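Local coordinates for protein annexin B22 (Schistosoma mansoni, PDB 4MDU) that binds acidic phospholipid membranes in a calcium-dependent manner, aggregates liposomes when calcium is present and may lend structural integrity to the parasite tegument, at residues B[37-49]-B[78-90]. Sequence-based numbering, arbitrary orientation.
Sequences SASADAERLHRSM and YKSLYKQDLKDDL
His46 lays its imidazole flat on the ring of Tyr82 in a face-to-face stack, centroids 3.6 Å apart and planes 3° from parallel. With CG of His46 anti to the backbone N (chi1 -166°), the imidazole reaches across to helix 68-82. Tyr82 OH runs on past the histidine to lie 3.4 Å from Glu43 CG, while CB of Leu81 sits over the other face of the phenol. Tyr78 completes the aromatic cluster, its ring oblique to that of His46 and its CE2 lying at the imidazole edge. At the base of this ring, Ala42 CB meets Tyr78 CB at 3.9 Å; at its far end, Tyr78 OH donates to Asp89 OD2 over 2.6 Å, on the anti side of the carboxylate. That bond ties helix 68-82 to helix 86-93 across the intervening turn. All three helices belong to the first annexin repeat. Met49, one of the residues that bind calcium at site 1, empty in this calcium-free form, lies at the end of segment 37-49 near Asp93 of the same site. Its chain bends at chi3 (-92°), bringing CE to 3.7 Å from Tyr78 OH; Met49 SD packs 3.7 Å from Leu90 CD2. Deeper in, Leu45 CD1 touches Leu86 CD1 at 3.9 Å, the two side chains crossing at about a right angle; Ile62 and Ile74 pack against Leu45, and Ile106 against Leu86.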
# COMPACT_ATOMS: atom_id res chain seq x y z
N SER B 37 -39.19 18.15 6.14
CA SER B 37 -40.10 17.68 7.18
C SER B 37 -39.70 16.28 7.64
O SER B 37 -39.97 15.28 6.98
CB SER B 37 -41.54 17.69 6.68
OG SER B 37 -42.42 17.20 7.67
N ALA B 38 -39.05 16.23 8.80
CA ALA B 38 -38.66 14.97 9.39
C ALA B 38 -39.87 14.05 9.51
O ALA B 38 -39.82 12.90 9.10
CB ALA B 38 -38.02 15.20 10.75
N SER B 39 -40.96 14.56 10.06
CA SER B 39 -42.14 13.72 10.26
C SER B 39 -42.73 13.26 8.94
O SER B 39 -43.12 12.09 8.81
CB SER B 39 -43.20 14.43 11.09
OG SER B 39 -43.38 15.75 10.63
N ALA B 40 -42.80 14.15 7.96
CA ALA B 40 -43.36 13.78 6.66
C ALA B 40 -42.54 12.67 6.01
O ALA B 40 -43.09 11.73 5.44
CB ALA B 40 -43.44 14.99 5.74
N ASP B 41 -41.22 12.78 6.11
CA ASP B 41 -40.35 11.73 5.57
C ASP B 41 -40.53 10.43 6.34
O ASP B 41 -40.61 9.35 5.75
CB ASP B 41 -38.90 12.18 5.60
CG ASP B 41 -38.57 13.10 4.45
OD1 ASP B 41 -39.21 12.96 3.39
OD2 ASP B 41 -37.68 13.96 4.61
N ALA B 42 -40.58 10.55 7.67
CA ALA B 42 -40.86 9.42 8.54
C ALA B 42 -42.13 8.69 8.09
O ALA B 42 -42.12 7.47 7.91
CB ALA B 42 -41.00 9.88 10.00
N GLU B 43 -43.21 9.45 7.90
CA GLU B 43 -44.48 8.88 7.47
C GLU B 43 -44.28 8.11 6.18
O GLU B 43 -44.68 6.96 6.07
CB GLU B 43 -45.54 9.96 7.25
CG GLU B 43 -46.28 10.40 8.51
CD GLU B 43 -47.53 11.21 8.20
OE1 GLU B 43 -47.85 11.40 7.01
OE2 GLU B 43 -48.21 11.65 9.16
N ARG B 44 -43.66 8.77 5.20
CA ARG B 44 -43.45 8.16 3.89
C ARG B 44 -42.63 6.88 3.97
O ARG B 44 -42.97 5.88 3.32
CB ARG B 44 -42.82 9.16 2.91
CG ARG B 44 -43.75 10.29 2.53
CD ARG B 44 -43.19 11.12 1.39
NE ARG B 44 -43.80 12.45 1.32
CZ ARG B 44 -43.25 13.55 1.81
NH1 ARG B 44 -42.06 13.49 2.40
NH2 ARG B 44 -43.88 14.72 1.70
N LEU B 45 -41.56 6.89 4.76
CA LEU B 45 -40.78 5.68 4.95
C LEU B 45 -41.69 4.62 5.55
O LEU B 45 -41.71 3.47 5.09
CB LEU B 45 -39.57 5.93 5.85
CG LEU B 45 -38.48 6.79 5.19
CD1 LEU B 45 -37.42 7.25 6.20
CD2 LEU B 45 -37.86 6.05 4.01
N HIS B 46 -42.45 5.00 6.56
CA HIS B 46 -43.33 4.06 7.23
C HIS B 46 -44.29 3.37 6.24
O HIS B 46 -44.41 2.14 6.23
CB HIS B 46 -44.11 4.76 8.33
CG HIS B 46 -44.78 3.82 9.28
ND1 HIS B 46 -46.12 3.51 9.19
CD2 HIS B 46 -44.29 3.12 10.32
CE1 HIS B 46 -46.43 2.66 10.15
NE2 HIS B 46 -45.34 2.40 10.85
N ARG B 47 -44.97 4.16 5.42
CA ARG B 47 -45.83 3.61 4.39
C ARG B 47 -45.07 2.60 3.54
O ARG B 47 -45.55 1.50 3.30
CB ARG B 47 -46.39 4.73 3.50
CG ARG B 47 -47.62 5.44 4.07
CD ARG B 47 -47.83 6.82 3.45
NE ARG B 47 -47.75 6.78 1.99
CZ ARG B 47 -47.36 7.82 1.24
NH1 ARG B 47 -47.03 8.97 1.82
NH2 ARG B 47 -47.31 7.70 -0.08
N SER B 48 -43.86 2.97 3.12
CA SER B 48 -43.08 2.15 2.21
C SER B 48 -42.92 0.72 2.67
O SER B 48 -42.77 -0.19 1.84
CB SER B 48 -41.70 2.77 1.98
OG SER B 48 -41.84 4.00 1.29
N MET B 49 -42.98 0.50 3.98
CA MET B 49 -42.70 -0.82 4.53
C MET B 49 -43.94 -1.67 4.85
O MET B 49 -43.88 -2.91 4.76
CB MET B 49 -41.75 -0.70 5.72
CG MET B 49 -40.42 -0.08 5.32
SD MET B 49 -39.12 -0.19 6.55
CE MET B 49 -39.35 1.35 7.44
N TYR B 78 -39.35 9.31 13.40
CA TYR B 78 -39.95 8.00 13.21
C TYR B 78 -40.05 7.23 14.54
O TYR B 78 -40.97 6.44 14.74
CB TYR B 78 -39.12 7.21 12.19
CG TYR B 78 -39.63 5.82 11.82
CD1 TYR B 78 -39.31 4.71 12.59
CD2 TYR B 78 -40.38 5.62 10.67
CE1 TYR B 78 -39.73 3.45 12.24
CE2 TYR B 78 -40.82 4.35 10.31
CZ TYR B 78 -40.49 3.27 11.11
OH TYR B 78 -40.91 2.00 10.77
N LYS B 79 -39.10 7.48 15.43
CA LYS B 79 -39.06 6.78 16.71
C LYS B 79 -40.22 7.23 17.60
O LYS B 79 -41.00 6.42 18.08
CB LYS B 79 -37.72 7.03 17.42
CG LYS B 79 -37.44 6.13 18.61
CD LYS B 79 -37.06 4.72 18.18
CE LYS B 79 -36.63 3.87 19.36
N SER B 80 -40.33 8.54 17.79
CA SER B 80 -41.41 9.11 18.58
C SER B 80 -42.77 8.80 17.96
O SER B 80 -43.76 8.62 18.67
CB SER B 80 -41.24 10.63 18.66
OG SER B 80 -41.53 11.21 17.40
N LEU B 81 -42.79 8.72 16.63
CA LEU B 81 -44.03 8.56 15.89
C LEU B 81 -44.57 7.14 15.87
O LEU B 81 -45.78 6.93 15.85
CB LEU B 81 -43.85 9.03 14.45
CG LEU B 81 -44.71 10.20 13.98
CD1 LEU B 81 -44.55 11.39 14.92
CD2 LEU B 81 -44.36 10.58 12.54
N TYR B 82 -43.69 6.15 15.87
CA TYR B 82 -44.15 4.77 15.71
C TYR B 82 -43.64 3.83 16.78
O TYR B 82 -43.73 2.61 16.62
CB TYR B 82 -43.77 4.25 14.33
CG TYR B 82 -44.30 5.10 13.19
CD1 TYR B 82 -45.65 5.07 12.86
CD2 TYR B 82 -43.46 5.93 12.46
CE1 TYR B 82 -46.15 5.83 11.83
CE2 TYR B 82 -43.96 6.71 11.43
CZ TYR B 82 -45.31 6.65 11.12
OH TYR B 82 -45.82 7.41 10.09
N LYS B 83 -43.11 4.38 17.86
CA LYS B 83 -42.54 3.56 18.92
C LYS B 83 -41.67 2.46 18.31
O LYS B 83 -41.42 1.43 18.94
N GLN B 84 -41.22 2.69 17.08
CA GLN B 84 -40.39 1.72 16.39
C GLN B 84 -39.09 2.37 15.93
O GLN B 84 -39.03 3.58 15.69
CB GLN B 84 -41.15 1.11 15.21
N ASP B 85 -38.05 1.56 15.83
CA ASP B 85 -36.71 2.02 15.47
C ASP B 85 -36.45 1.92 13.97
O ASP B 85 -36.43 0.82 13.43
CB ASP B 85 -35.69 1.17 16.21
CG ASP B 85 -34.35 1.83 16.30
OD1 ASP B 85 -34.18 2.69 17.20
OD2 ASP B 85 -33.47 1.48 15.48
N LEU B 86 -36.25 3.05 13.30
CA LEU B 86 -36.11 3.07 11.83
C LEU B 86 -35.06 2.08 11.37
O LEU B 86 -35.25 1.36 10.40
CB LEU B 86 -35.74 4.46 11.33
CG LEU B 86 -36.45 5.00 10.08
CD1 LEU B 86 -35.64 6.11 9.44
CD2 LEU B 86 -36.76 3.92 9.05
N LYS B 87 -33.93 2.07 12.08
CA LYS B 87 -32.82 1.20 11.74
C LYS B 87 -33.28 -0.26 11.70
O LYS B 87 -33.10 -0.95 10.70
CB LYS B 87 -31.69 1.40 12.75
CG LYS B 87 -30.41 0.58 12.54
CD LYS B 87 -29.43 0.88 13.70
CE LYS B 87 -28.07 0.21 13.53
N ASP B 88 -33.89 -0.71 12.80
CA ASP B 88 -34.44 -2.07 12.90
C ASP B 88 -35.43 -2.38 11.79
O ASP B 88 -35.34 -3.41 11.13
CB ASP B 88 -35.16 -2.27 14.23
CG ASP B 88 -34.22 -2.46 15.40
OD1 ASP B 88 -33.02 -2.78 15.18
OD2 ASP B 88 -34.69 -2.29 16.54
N ASP B 89 -36.40 -1.48 11.60
CA ASP B 89 -37.45 -1.71 10.62
C ASP B 89 -36.90 -1.79 9.20
O ASP B 89 -37.40 -2.56 8.38
CB ASP B 89 -38.54 -0.64 10.74
CG ASP B 89 -39.45 -0.87 11.92
OD1 ASP B 89 -39.44 -2.01 12.45
OD2 ASP B 89 -40.18 0.06 12.31
N LEU B 90 -35.88 -0.99 8.91
CA LEU B 90 -35.25 -1.10 7.60
C LEU B 90 -34.50 -2.42 7.49
O LEU B 90 -34.54 -3.07 6.44
CB LEU B 90 -34.31 0.07 7.32
CG LEU B 90 -34.97 1.43 7.15
CD1 LEU B 90 -33.91 2.50 7.01
CD2 LEU B 90 -35.88 1.42 5.95